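Local structure of acetylene hydratase Ahy (Pelobacter acetylenicus, 2E7Z) at residues G117-F122 against P129-A134; M137-T142 against H382-F387; P358-T363 against P709-P714; T392-A397 against Y404-F409. The protein catalyses the hydration of acetylene to acetaldehyde, using a tungsten-bis(molybdopterin guanine dinucleotide) cofactor and a [4Fe-4S] cluster. All coordinates share one frame; numbering follows the deposited sequence.

Interaction 1 (G117-F122 against P129-A134). With MGD (2-amino-5,6-dimercapto-7-methyl-3,7,8a,9-tetrahydro-8-oxa-1,3,9,10-tetraaza-anthracen-4-one guanosine dinucleotide), chain E.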
# COMPACT_ATOMS: atom_id res chain seq x y z
N GLY A 117 1.13 15.47 8.35
CA GLY A 117 0.33 16.32 7.45
C GLY A 117 1.09 17.47 6.83
O GLY A 117 0.56 18.15 5.92
N THR A 118 2.32 17.71 7.30
CA THR A 118 3.05 18.86 6.80
C THR A 118 3.57 18.69 5.37
O THR A 118 3.87 19.69 4.72
CB THR A 118 4.20 19.28 7.74
OG1 THR A 118 5.16 18.22 7.87
CG2 THR A 118 3.66 19.66 9.11
N LEU A 119 3.65 17.45 4.87
CA LEU A 119 4.07 17.27 3.50
C LEU A 119 3.02 17.79 2.52
O LEU A 119 3.34 18.58 1.66
CB LEU A 119 4.46 15.80 3.25
CG LEU A 119 5.00 15.45 1.86
CD1 LEU A 119 3.92 15.24 0.76
CD2 LEU A 119 6.12 16.39 1.37
N ARG A 120 1.77 17.35 2.68
CA ARG A 120 0.74 17.89 1.78
C ARG A 120 0.50 19.38 2.09
O ARG A 120 0.16 20.14 1.20
CB ARG A 120 -0.58 17.12 1.85
CG ARG A 120 -0.46 15.70 1.33
CD ARG A 120 -0.09 15.57 -0.15
NE ARG A 120 -1.08 16.05 -1.14
CZ ARG A 120 -2.06 15.29 -1.62
NH1 ARG A 120 -2.31 14.09 -1.12
NH2 ARG A 120 -2.85 15.82 -2.55
N ARG A 121 0.70 19.79 3.36
CA ARG A 121 0.64 21.21 3.71
C ARG A 121 1.57 22.02 2.81
O ARG A 121 1.17 23.01 2.18
CB ARG A 121 0.96 21.39 5.18
CG ARG A 121 0.80 22.80 5.74
CD ARG A 121 1.18 22.75 7.21
NE ARG A 121 0.97 24.02 7.91
CZ ARG A 121 -0.15 24.35 8.57
NH1 ARG A 121 -1.19 23.50 8.62
NH2 ARG A 121 -0.24 25.54 9.19
N PHE A 122 2.82 21.59 2.74
CA PHE A 122 3.80 22.23 1.88
C PHE A 122 3.39 22.24 0.42
O PHE A 122 3.42 23.29 -0.24
CB PHE A 122 5.16 21.50 2.05
CG PHE A 122 6.21 21.92 1.07
CD1 PHE A 122 6.88 23.13 1.22
CD2 PHE A 122 6.56 21.09 0.01
CE1 PHE A 122 7.82 23.54 0.31
CE2 PHE A 122 7.55 21.48 -0.90
CZ PHE A 122 8.17 22.71 -0.75
N PRO A 129 -0.73 19.73 -6.83
CA PRO A 129 -1.58 18.62 -6.47
C PRO A 129 -0.92 17.26 -6.74
O PRO A 129 -1.51 16.21 -6.47
CB PRO A 129 -2.73 18.79 -7.48
CG PRO A 129 -2.01 19.20 -8.73
CD PRO A 129 -0.94 20.17 -8.22
N ASN A 130 0.30 17.27 -7.29
CA ASN A 130 0.85 16.03 -7.86
C ASN A 130 1.61 15.11 -6.89
O ASN A 130 2.80 14.84 -7.04
CB ASN A 130 1.60 16.35 -9.14
CG ASN A 130 0.65 16.77 -10.26
OD1 ASN A 130 0.92 17.74 -11.00
ND2 ASN A 130 -0.49 16.10 -10.35
N TRP A 131 0.87 14.68 -5.87
CA TRP A 131 1.33 13.72 -4.88
C TRP A 131 0.82 12.34 -5.24
O TRP A 131 -0.40 12.19 -5.54
CB TRP A 131 0.77 14.09 -3.51
CG TRP A 131 1.25 13.20 -2.41
CD1 TRP A 131 2.36 13.41 -1.66
CD2 TRP A 131 0.64 12.00 -1.91
NE1 TRP A 131 2.50 12.39 -0.74
CE2 TRP A 131 1.45 11.53 -0.85
CE3 TRP A 131 -0.53 11.29 -2.23
CZ2 TRP A 131 1.15 10.38 -0.12
CZ3 TRP A 131 -0.83 10.12 -1.50
CH2 TRP A 131 0.01 9.69 -0.44
N THR A 132 1.71 11.34 -5.19
CA THR A 132 1.25 9.99 -5.31
C THR A 132 2.06 9.13 -4.35
O THR A 132 2.93 9.65 -3.62
CB THR A 132 1.26 9.46 -6.75
OG1 THR A 132 0.46 8.27 -6.81
CG2 THR A 132 2.65 9.13 -7.24
N SER A 133 1.76 7.84 -4.32
CA SER A 133 2.37 6.98 -3.35
C SER A 133 2.22 5.56 -3.85
O SER A 133 1.25 5.23 -4.54
CB SER A 133 1.66 7.16 -1.99
OG SER A 133 2.19 6.27 -1.00
N ALA A 134 3.16 4.70 -3.47
CA ALA A 134 3.08 3.32 -3.92
C ALA A 134 1.82 2.67 -3.39
O ALA A 134 1.36 1.65 -3.91
CB ALA A 134 4.33 2.58 -3.50
PB MGD E . 9.84 0.55 -1.60
O1B MGD E . 9.42 0.80 -3.02
O2B MGD E . 10.74 -0.59 -1.28
O3B MGD E . 8.57 0.37 -0.63
O3A MGD E . 6.18 0.78 -1.27
PA MGD E . 7.34 1.35 -0.30
O1A MGD E . 7.03 1.10 1.14
O2A MGD E . 7.61 2.74 -0.78
O5' MGD E . 10.53 1.92 -1.10
C5' MGD E . 10.67 2.15 0.29
C4' MGD E . 11.93 2.98 0.46
O4' MGD E . 11.92 3.49 1.80
C3' MGD E . 13.21 2.16 0.39
O3' MGD E . 14.06 2.73 -0.62
C2' MGD E . 13.86 2.23 1.79
O2' MGD E . 15.30 2.27 1.83
C1' MGD E . 13.28 3.52 2.30
N9 MGD E . 13.12 3.64 3.76
C8 MGD E . 12.74 2.67 4.63
N7 MGD E . 12.61 3.17 5.87
C5 MGD E . 12.85 4.50 5.78
C6 MGD E . 12.88 5.63 6.69
O6 MGD E . 12.62 5.49 7.91
N1 MGD E . 13.16 6.82 6.15
C2 MGD E . 13.50 7.03 4.88
N2 MGD E . 13.76 8.30 4.46
N3 MGD E . 13.50 6.04 3.99
C4 MGD E . 13.18 4.79 4.40
C10 MGD E . 5.39 -0.31 -0.79
C11 MGD E . 4.18 -0.40 -1.70
O11 MGD E . 4.68 -0.79 -2.97
C12 MGD E . 3.20 -1.41 -1.16
S12 MGD E . 2.69 -1.26 0.47
C13 MGD E . 2.70 -2.38 -1.95
S13 MGD E . 1.69 -3.61 -1.34
C14 MGD E . 2.99 -2.46 -3.41
N15 MGD E . 3.85 -3.60 -3.74
C16 MGD E . 4.23 -3.64 -5.04
C17 MGD E . 4.48 -4.88 -5.79
O17 MGD E . 4.33 -6.00 -5.24
N18 MGD E . 4.86 -4.77 -7.08
C19 MGD E . 5.02 -3.58 -7.71
N19 MGD E . 5.41 -3.54 -9.00
N20 MGD E . 4.84 -2.42 -7.08
C21 MGD E . 4.44 -2.39 -5.80
N22 MGD E . 4.23 -1.22 -5.19
C23 MGD E . 3.63 -1.14 -3.88
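The side chain of Arg120 lies over one face of the Trp131 indole, and Leu119 meets the same residue obliquely. CD of Arg120 makes a CH-pi contact, 3.8 Å from the centroid of the five-membered ring and 24° off its normal. Beyond it the guanidinium lies nearly parallel to the indole, the planes 11° apart, but offset toward its rim, with Trp131 CB over one guanidinium face and NH1 3.5 Å from Trp131 CE3. The arginine chain bends at chi2 and chi3, folding the charged end back across the ring. Leu119 brings CD1 to within 3.4 Å of Trp131 CD1, a snug apolar touch. A long, flexible arginine suits this place because its methylenes can cover an aromatic face while its nitrogens reach polar atoms beyond it: NH1 and NH2 donate to the carbonyls of Ala386 and Phe387. An alanine here would remove that cover and is likely to leave both carbonyls without their guanidinium donors and one indole face without its cover. The Trp131 ring is itself held by NE1, which donates to OE1 of Gln107, a residue of strand 103-107. Further along, Ala134 CB comes 3.4 Å from O3A of one of the two MGD molecules of the cofactor. Helix 118-126 thus packs on strand 131-132, at one edge of its sheet, closing the beta-alpha-beta unit formed with strand 103-107.

Interaction 2 (M137-T142 against H382-F387); sequences MCIGNT and HNMGAF. With W (tungsten ion), chain G; MGD (2-amino-5,6-dimercapto-7-methyl-3,7,8a,9-tetrahydro-8-oxa-1,3,9,10-tetraaza-anthracen-4-one guanosine dinucleotide), chain E.
Ile139 and Met384 meet through torsions that bring their aliphatic parts into contact: CG2 of Ile139 stands opposite the backbone N about CA-CB, while the Met384 chain folds at chi2 and chi3 (-52° and -83°). The methionine therefore curls round the isoleucine methyl, with CB 3.8 Å and CE 3.9 Å from Ile139 CG2. A flexible thioether chain suits such wrapping, and the beta-branched partner offers it a compact methyl. Beside this apolar patch two glycines bring the backbones close, the CA atoms of Gly140 and Gly385 being 4.6 Å apart. Their carbonyls do not bond directly; one water donates to both, 2.8 Å from Gly140 O and 2.7 Å from Gly385 O. Ile139 also sits at the N-cap position of helix 140-150, and its backbone N donates to OD2 of Asp295. Just before it, Met137 lays its methyl against the pterin of the cofactor, and Cys138, modelled in two conformers, binds tungsten through SG at 2.3 Å. Dithiolene sulfurs S12 and S13 of MGD, a water 2.0 Å from tungsten and two atoms from elsewhere are further ligands. This is the tungsten site of a DMSO reductase family enzyme, with the protein thiolate supplied by the segment leading into a helix.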
# COMPACT_ATOMS: atom_id res chain seq x y z
N MET A 137 -1.80 1.35 -5.03
CA MET A 137 -2.37 0.01 -5.20
C MET A 137 -2.20 -0.84 -3.97
O MET A 137 -2.01 -2.06 -4.07
CB MET A 137 -1.84 -0.71 -6.46
CG MET A 137 -0.38 -1.05 -6.43
SD MET A 137 0.07 -1.82 -8.01
CE MET A 137 1.83 -2.09 -7.79
N CYS A 138 -2.21 -0.21 -2.79
CA CYS A 138 -2.22 -0.97 -1.53
C CYS A 138 -2.79 -0.07 -0.45
O CYS A 138 -2.11 0.82 0.03
CB CYS A 138 -0.82 -1.46 -1.16
SG CYS A 138 -0.82 -2.43 0.38
N ILE A 139 -4.07 -0.27 -0.11
CA ILE A 139 -4.77 0.46 0.94
C ILE A 139 -5.28 1.83 0.50
O ILE A 139 -6.40 2.18 0.81
CB ILE A 139 -4.01 0.50 2.32
CG1 ILE A 139 -3.80 -0.95 2.81
CG2 ILE A 139 -4.81 1.32 3.33
CD1 ILE A 139 -2.90 -1.10 4.02
N GLY A 140 -4.46 2.63 -0.19
CA GLY A 140 -4.94 3.96 -0.62
C GLY A 140 -6.10 3.90 -1.61
O GLY A 140 -7.11 4.59 -1.44
N ASN A 141 -5.95 3.07 -2.64
CA ASN A 141 -7.07 2.83 -3.56
C ASN A 141 -8.26 2.23 -2.79
O ASN A 141 -9.42 2.65 -2.98
CB ASN A 141 -6.62 1.88 -4.68
CG ASN A 141 -6.31 0.51 -4.16
OD1 ASN A 141 -5.36 0.35 -3.40
ND2 ASN A 141 -7.15 -0.47 -4.50
N THR A 142 -7.97 1.28 -1.91
CA THR A 142 -9.04 0.57 -1.20
C THR A 142 -9.86 1.55 -0.41
O THR A 142 -11.08 1.48 -0.38
CB THR A 142 -8.46 -0.46 -0.20
OG1 THR A 142 -7.20 -0.98 -0.67
CG2 THR A 142 -9.46 -1.59 0.03
N HIS A 382 -8.46 12.81 4.58
CA HIS A 382 -7.32 12.11 3.96
C HIS A 382 -7.30 10.72 4.59
O HIS A 382 -6.50 10.45 5.48
CB HIS A 382 -6.03 12.87 4.25
CG HIS A 382 -4.84 12.29 3.56
ND1 HIS A 382 -4.02 11.36 4.17
CD2 HIS A 382 -4.33 12.51 2.33
CE1 HIS A 382 -3.03 11.06 3.34
NE2 HIS A 382 -3.20 11.73 2.21
N ASN A 383 -8.18 9.85 4.10
CA ASN A 383 -8.34 8.53 4.69
C ASN A 383 -7.30 7.56 4.14
O ASN A 383 -7.37 7.12 2.97
CB ASN A 383 -9.77 8.09 4.40
CG ASN A 383 -10.23 6.84 5.18
OD1 ASN A 383 -11.25 6.26 4.80
ND2 ASN A 383 -9.53 6.42 6.23
N MET A 384 -6.31 7.24 4.99
CA MET A 384 -5.15 6.37 4.70
C MET A 384 -4.19 7.08 3.75
O MET A 384 -3.16 7.59 4.20
CB MET A 384 -5.58 4.97 4.19
CG MET A 384 -6.72 4.29 5.00
SD MET A 384 -6.44 4.22 6.80
CE MET A 384 -5.39 2.74 6.88
N GLY A 385 -4.56 7.18 2.47
CA GLY A 385 -3.80 7.95 1.46
C GLY A 385 -4.85 8.43 0.49
O GLY A 385 -5.69 7.62 0.08
N ALA A 386 -4.88 9.73 0.17
CA ALA A 386 -6.00 10.26 -0.59
C ALA A 386 -5.62 11.47 -1.39
O ALA A 386 -4.62 12.15 -1.13
CB ALA A 386 -7.17 10.62 0.36
N PHE A 387 -6.47 11.74 -2.37
CA PHE A 387 -6.37 12.91 -3.26
C PHE A 387 -5.05 12.76 -4.01
O PHE A 387 -4.07 13.50 -3.81
CB PHE A 387 -6.50 14.23 -2.50
CG PHE A 387 -7.58 14.20 -1.45
CD1 PHE A 387 -8.89 13.88 -1.80
CD2 PHE A 387 -7.32 14.49 -0.12
CE1 PHE A 387 -9.89 13.81 -0.84
CE2 PHE A 387 -8.36 14.46 0.85
CZ PHE A 387 -9.64 14.11 0.47
W W G . 1.32 -3.05 1.08
PB MGD E . 9.84 0.55 -1.60
O1B MGD E . 9.42 0.80 -3.02
O2B MGD E . 10.74 -0.59 -1.28
O3B MGD E . 8.57 0.37 -0.63
O3A MGD E . 6.18 0.78 -1.27
PA MGD E . 7.34 1.35 -0.30
O1A MGD E . 7.03 1.10 1.14
O2A MGD E . 7.61 2.74 -0.78
O5' MGD E . 10.53 1.92 -1.10
C5' MGD E . 10.67 2.15 0.29
C4' MGD E . 11.93 2.98 0.46
O4' MGD E . 11.92 3.49 1.80
C3' MGD E . 13.21 2.16 0.39
O3' MGD E . 14.06 2.73 -0.62
C2' MGD E . 13.86 2.23 1.79
O2' MGD E . 15.30 2.27 1.83
C1' MGD E . 13.28 3.52 2.30
N9 MGD E . 13.12 3.64 3.76
C8 MGD E . 12.74 2.67 4.63
N7 MGD E . 12.61 3.17 5.87
C5 MGD E . 12.85 4.50 5.78
C6 MGD E . 12.88 5.63 6.69
O6 MGD E . 12.62 5.49 7.91
N1 MGD E . 13.16 6.82 6.15
C2 MGD E . 13.50 7.03 4.88
N2 MGD E . 13.76 8.30 4.46
N3 MGD E . 13.50 6.04 3.99
C4 MGD E . 13.18 4.79 4.40
C10 MGD E . 5.39 -0.31 -0.79
C11 MGD E . 4.18 -0.40 -1.70
O11 MGD E . 4.68 -0.79 -2.97
C12 MGD E . 3.20 -1.41 -1.16
S12 MGD E . 2.69 -1.26 0.47
C13 MGD E . 2.70 -2.38 -1.95
S13 MGD E . 1.69 -3.61 -1.34
C14 MGD E . 2.99 -2.46 -3.41
N15 MGD E . 3.85 -3.60 -3.74
C16 MGD E . 4.23 -3.64 -5.04
C17 MGD E . 4.48 -4.88 -5.79
O17 MGD E . 4.33 -6.00 -5.24
N18 MGD E . 4.86 -4.77 -7.08
C19 MGD E . 5.02 -3.58 -7.71
N19 MGD E . 5.41 -3.54 -9.00
N20 MGD E . 4.84 -2.42 -7.08
C21 MGD E . 4.44 -2.39 -5.80
N22 MGD E . 4.23 -1.22 -5.19
C23 MGD E . 3.63 -1.14 -3.88
O HOH W 1 -7.92 7.32 -1.47
O HOH W 2 0.70 -1.95 2.67

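Interaction 3 (P358-T363 against P709-P714)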
# COMPACT_ATOMS: atom_id res chain seq x y z
N PRO A 358 -9.91 9.76 -13.05
CA PRO A 358 -10.18 10.78 -12.03
C PRO A 358 -10.63 10.26 -10.65
O PRO A 358 -10.60 11.02 -9.69
CB PRO A 358 -11.31 11.62 -12.68
CG PRO A 358 -11.96 10.65 -13.62
CD PRO A 358 -10.82 9.90 -14.21
N PHE A 359 -11.09 9.03 -10.56
CA PHE A 359 -11.68 8.54 -9.29
C PHE A 359 -10.89 8.97 -8.03
O PHE A 359 -11.43 9.59 -7.12
CB PHE A 359 -11.87 7.02 -9.35
CG PHE A 359 -12.31 6.39 -8.05
CD1 PHE A 359 -13.13 7.08 -7.15
CD2 PHE A 359 -11.96 5.09 -7.76
CE1 PHE A 359 -13.51 6.49 -5.94
CE2 PHE A 359 -12.36 4.48 -6.56
CZ PHE A 359 -13.14 5.20 -5.65
N LEU A 360 -9.60 8.66 -7.98
CA LEU A 360 -8.83 8.86 -6.75
C LEU A 360 -8.25 10.27 -6.59
O LEU A 360 -7.59 10.58 -5.57
CB LEU A 360 -7.77 7.77 -6.63
CG LEU A 360 -8.31 6.33 -6.43
CD1 LEU A 360 -7.23 5.27 -6.61
CD2 LEU A 360 -9.09 6.18 -5.08
N THR A 361 -8.50 11.13 -7.58
CA THR A 361 -8.12 12.53 -7.52
C THR A 361 -9.05 13.35 -6.66
O THR A 361 -10.14 12.88 -6.29
CB THR A 361 -8.04 13.19 -8.92
OG1 THR A 361 -9.39 13.35 -9.42
CG2 THR A 361 -7.17 12.38 -9.90
N TYR A 362 -8.65 14.58 -6.36
CA TYR A 362 -9.59 15.53 -5.74
C TYR A 362 -10.93 15.56 -6.46
O TYR A 362 -12.00 15.60 -5.81
CB TYR A 362 -9.06 16.95 -5.77
CG TYR A 362 -7.94 17.22 -4.81
CD1 TYR A 362 -8.19 17.38 -3.44
CD2 TYR A 362 -6.63 17.37 -5.27
CE1 TYR A 362 -7.16 17.67 -2.55
CE2 TYR A 362 -5.56 17.64 -4.38
CZ TYR A 362 -5.85 17.80 -3.03
OH TYR A 362 -4.86 18.11 -2.14
N THR A 363 -10.89 15.57 -7.79
CA THR A 363 -12.14 15.71 -8.55
C THR A 363 -13.02 14.47 -8.35
O THR A 363 -14.23 14.57 -8.11
CB THR A 363 -11.86 15.88 -10.04
OG1 THR A 363 -11.22 17.14 -10.22
CG2 THR A 363 -13.15 15.81 -10.88
N PRO A 709 -10.18 -0.25 -14.72
CA PRO A 709 -10.80 0.90 -15.38
C PRO A 709 -11.25 2.03 -14.46
O PRO A 709 -11.22 3.19 -14.87
CB PRO A 709 -12.00 0.27 -16.11
CG PRO A 709 -11.59 -1.11 -16.38
CD PRO A 709 -10.82 -1.51 -15.11
N GLU A 710 -11.67 1.70 -13.24
CA GLU A 710 -12.21 2.72 -12.34
C GLU A 710 -11.11 3.41 -11.52
O GLU A 710 -11.20 4.61 -11.24
CB GLU A 710 -13.22 2.11 -11.37
CG GLU A 710 -14.49 1.56 -12.03
CD GLU A 710 -14.39 0.14 -12.59
OE1 GLU A 710 -13.32 -0.51 -12.49
OE2 GLU A 710 -15.42 -0.34 -13.13
N GLN A 711 -10.08 2.66 -11.13
CA GLN A 711 -9.03 3.22 -10.27
C GLN A 711 -7.76 3.60 -11.01
O GLN A 711 -6.98 4.42 -10.52
CB GLN A 711 -8.68 2.23 -9.17
CG GLN A 711 -9.80 1.94 -8.18
CD GLN A 711 -9.57 0.66 -7.43
OE1 GLN A 711 -9.70 -0.45 -8.00
NE2 GLN A 711 -9.24 0.78 -6.17
N GLY A 712 -7.52 2.99 -12.18
CA GLY A 712 -6.28 3.28 -12.93
C GLY A 712 -5.03 2.69 -12.32
O GLY A 712 -3.93 3.15 -12.60
N LEU A 713 -5.18 1.69 -11.46
CA LEU A 713 -4.06 0.94 -10.91
C LEU A 713 -3.77 -0.26 -11.80
O LEU A 713 -4.67 -0.74 -12.50
CB LEU A 713 -4.35 0.51 -9.46
CG LEU A 713 -5.62 -0.30 -9.16
CD1 LEU A 713 -5.42 -1.77 -9.46
CD2 LEU A 713 -6.04 -0.14 -7.69
N PRO A 714 -2.52 -0.73 -11.82
CA PRO A 714 -2.15 -1.84 -12.69
C PRO A 714 -2.49 -3.22 -12.13
O PRO A 714 -2.44 -3.47 -10.92
CB PRO A 714 -0.63 -1.68 -12.81
CG PRO A 714 -0.23 -1.14 -11.45
CD PRO A 714 -1.36 -0.16 -11.11
O HOH W 3 -8.33 6.93 -9.96
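Phe359 presses against Glu710 and Gln711, and this is the tight half of the contact. Its CB lies 3.1 Å from Glu710 O, and the ring takes the same carbonyl oxygen near its plane, at the edge. With CG opposite the backbone N (chi1 173°), the phenyl runs alongside the Gln711 side chain, both pointing the same way, and Gln711 CG reaches the ring edge in plane, 3.8 Å from Phe359 CD2. A phenylalanine fits because its rim of C-H groups can meet both a carbonyl oxygen and a methylene. The ring also packs against Val145 and Val148 of helix 140-150 and meets Phe566 edge to face. Replacement by a serine would remove the ring and is likely to open a gap beside Val145 and Val148 and cost Gln711 CG its aromatic neighbour.

The Leu360 half is looser. Its CD1 comes no nearer than 4.0 Å to Gln711 O, and a water spans the backbones instead, accepting from Leu360 N at 2.9 Å and donating to Gln711 O at 2.9 Å. That carbonyl also accepts from the hydroxyl of Tyr136. On the 358-363 side the turn is fixed from within: Thr361 OG1 donates to a lone pair of Pro358 O at 2.6 Å, which also takes the backbone N of Thr361. With no direct hydrogen bond across it, the contact implies two loops joined by van der Waals packing, part of it against a carbonyl oxygen, and by one bridging water that satisfies Leu360 N and shares Gln711 O with Tyr136.

Interaction 4 (T392-A397 against Y404-F409)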
# COMPACT_ATOMS: atom_id res chain seq x y z
N THR A 392 0.60 6.36 -13.48
CA THR A 392 0.86 6.31 -14.90
C THR A 392 0.78 7.72 -15.50
O THR A 392 1.61 8.10 -16.31
CB THR A 392 -0.17 5.35 -15.60
OG1 THR A 392 0.02 4.03 -15.05
CG2 THR A 392 0.05 5.31 -17.10
N ALA A 393 -0.23 8.50 -15.11
CA ALA A 393 -0.31 9.89 -15.58
C ALA A 393 0.91 10.69 -15.13
O ALA A 393 1.44 11.52 -15.90
CB ALA A 393 -1.58 10.57 -15.12
N LEU A 394 1.34 10.47 -13.89
CA LEU A 394 2.47 11.24 -13.38
C LEU A 394 3.76 10.92 -14.15
O LEU A 394 4.46 11.84 -14.61
CB LEU A 394 2.65 10.98 -11.89
CG LEU A 394 3.83 11.71 -11.26
CD1 LEU A 394 3.70 13.28 -11.41
CD2 LEU A 394 3.96 11.28 -9.82
N PHE A 395 4.09 9.63 -14.27
CA PHE A 395 5.32 9.28 -14.97
C PHE A 395 5.23 9.63 -16.44
O PHE A 395 6.19 10.02 -17.07
CB PHE A 395 5.69 7.80 -14.76
CG PHE A 395 6.18 7.51 -13.37
CD1 PHE A 395 7.39 8.04 -12.91
CD2 PHE A 395 5.44 6.71 -12.52
CE1 PHE A 395 7.83 7.76 -11.62
CE2 PHE A 395 5.85 6.42 -11.24
CZ PHE A 395 7.06 6.95 -10.78
N THR A 396 4.03 9.55 -17.00
CA THR A 396 3.87 9.95 -18.40
C THR A 396 4.09 11.44 -18.59
O THR A 396 4.72 11.86 -19.56
CB THR A 396 2.50 9.50 -18.93
OG1 THR A 396 2.49 8.07 -18.93
CG2 THR A 396 2.25 9.99 -20.33
N ALA A 397 3.63 12.25 -17.64
CA ALA A 397 3.86 13.70 -17.76
C ALA A 397 5.34 13.99 -17.59
O ALA A 397 5.91 14.80 -18.29
CB ALA A 397 3.04 14.44 -16.72
N TYR A 404 1.07 18.21 -19.36
CA TYR A 404 1.94 19.33 -19.07
C TYR A 404 3.19 18.80 -18.39
O TYR A 404 3.18 17.66 -17.90
CB TYR A 404 1.25 20.37 -18.18
CG TYR A 404 0.68 19.86 -16.86
CD1 TYR A 404 1.51 19.65 -15.75
CD2 TYR A 404 -0.69 19.64 -16.71
CE1 TYR A 404 1.01 19.20 -14.55
CE2 TYR A 404 -1.21 19.19 -15.51
CZ TYR A 404 -0.34 18.97 -14.43
OH TYR A 404 -0.83 18.56 -13.20
N PRO A 405 4.26 19.61 -18.39
CA PRO A 405 5.49 19.08 -17.82
C PRO A 405 5.52 18.95 -16.31
O PRO A 405 5.07 19.82 -15.59
CB PRO A 405 6.56 20.09 -18.26
CG PRO A 405 5.92 21.01 -19.23
CD PRO A 405 4.45 20.90 -19.07
N VAL A 406 6.10 17.85 -15.86
CA VAL A 406 6.52 17.69 -14.46
C VAL A 406 8.05 17.59 -14.52
O VAL A 406 8.59 16.80 -15.30
CB VAL A 406 5.93 16.42 -13.84
CG1 VAL A 406 6.58 16.10 -12.48
CG2 VAL A 406 4.42 16.59 -13.69
N LYS A 407 8.73 18.46 -13.77
CA LYS A 407 10.16 18.66 -13.92
C LYS A 407 10.91 18.62 -12.62
O LYS A 407 12.14 18.61 -12.67
CB LYS A 407 10.43 20.01 -14.63
CG LYS A 407 10.02 19.96 -16.10
CD LYS A 407 11.00 19.12 -16.92
CE LYS A 407 10.58 19.14 -18.38
NZ LYS A 407 11.56 18.36 -19.14
N ALA A 408 10.22 18.60 -11.48
CA ALA A 408 10.86 18.33 -10.19
C ALA A 408 10.19 17.11 -9.57
O ALA A 408 8.96 17.00 -9.65
CB ALA A 408 10.77 19.52 -9.23
N PHE A 409 10.97 16.24 -8.94
CA PHE A 409 10.43 15.01 -8.39
C PHE A 409 11.12 14.68 -7.06
O PHE A 409 12.36 14.63 -6.98
CB PHE A 409 10.56 13.87 -9.41
CG PHE A 409 9.94 12.56 -8.97
CD1 PHE A 409 10.66 11.60 -8.27
CD2 PHE A 409 8.59 12.31 -9.26
CE1 PHE A 409 10.05 10.39 -7.89
CE2 PHE A 409 8.00 11.08 -8.91
CZ PHE A 409 8.71 10.16 -8.20
O HOH W 4 8.00 16.71 -18.04
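Ala397, Val406 and Phe409 carry most of this contact, in which helix 391-400 packs against the chain that turns back into strand 408-412, a parallel inner strand of the alpha/beta sheet in the molybdopterin oxidoreductase region. Ala397, the residue most covered, points its methyl toward the returning segment. CB lies 3.4 Å from Tyr404 O and 4.0 Å from Val406 CG2, so the small side chain lets the helix approach the incoming loop closely.

Val406 answers from the other side. Its CG2 stands opposite the carbonyl carbon, CG1 opposite the backbone N (chi1 169°), and the fork so formed straddles the end of Leu394: CD1 of that leucine is 4.1 Å from CG2 of Val406 and only slightly farther from its CG1. The two side chains cross at about a right angle, which lets both valine methyls touch CD1.

Phe409, already within the strand, reaches back to the helix with its ring. Leu394 CD2 meets that ring at its edge, 4.1 Å from Phe409 CE2, so one leucine serves both valine and phenylalanine with its two branches. Phe395 adds a more oblique touch, its CE1 4.3 Å from Phe409 CZ, and its own ring meets Tyr420 of the cofactor site edge to face. Where the helix faces the loop, a water bridges the two backbones, lying 2.8 Å from Ala397 O and 2.8 Å from Val406 O.

How the interactions relate
Interactions 1, 2 and 3 meet around residues 382-387. The Arg120 guanidinium of interaction 1 grips the carbonyls of Ala386 and Phe387, while Phe387 CB packs 3.5 Å from Tyr362 CE1 of interaction 3. Segment 137-142 of interaction 2 carries the tungsten ligand Cys138, and its Met137 SD touches Pro714 CG of interaction 3 at 3.5 Å; the segments of these two contacts alternate along the chain. Interaction 4 reaches the same sheet as interaction 1, with Thr132 CG2 3.6 Å from Leu394 CD2, but is separate from interaction 2, their centres about 20 Å apart. Interactions 1 and 2 both touch MGD.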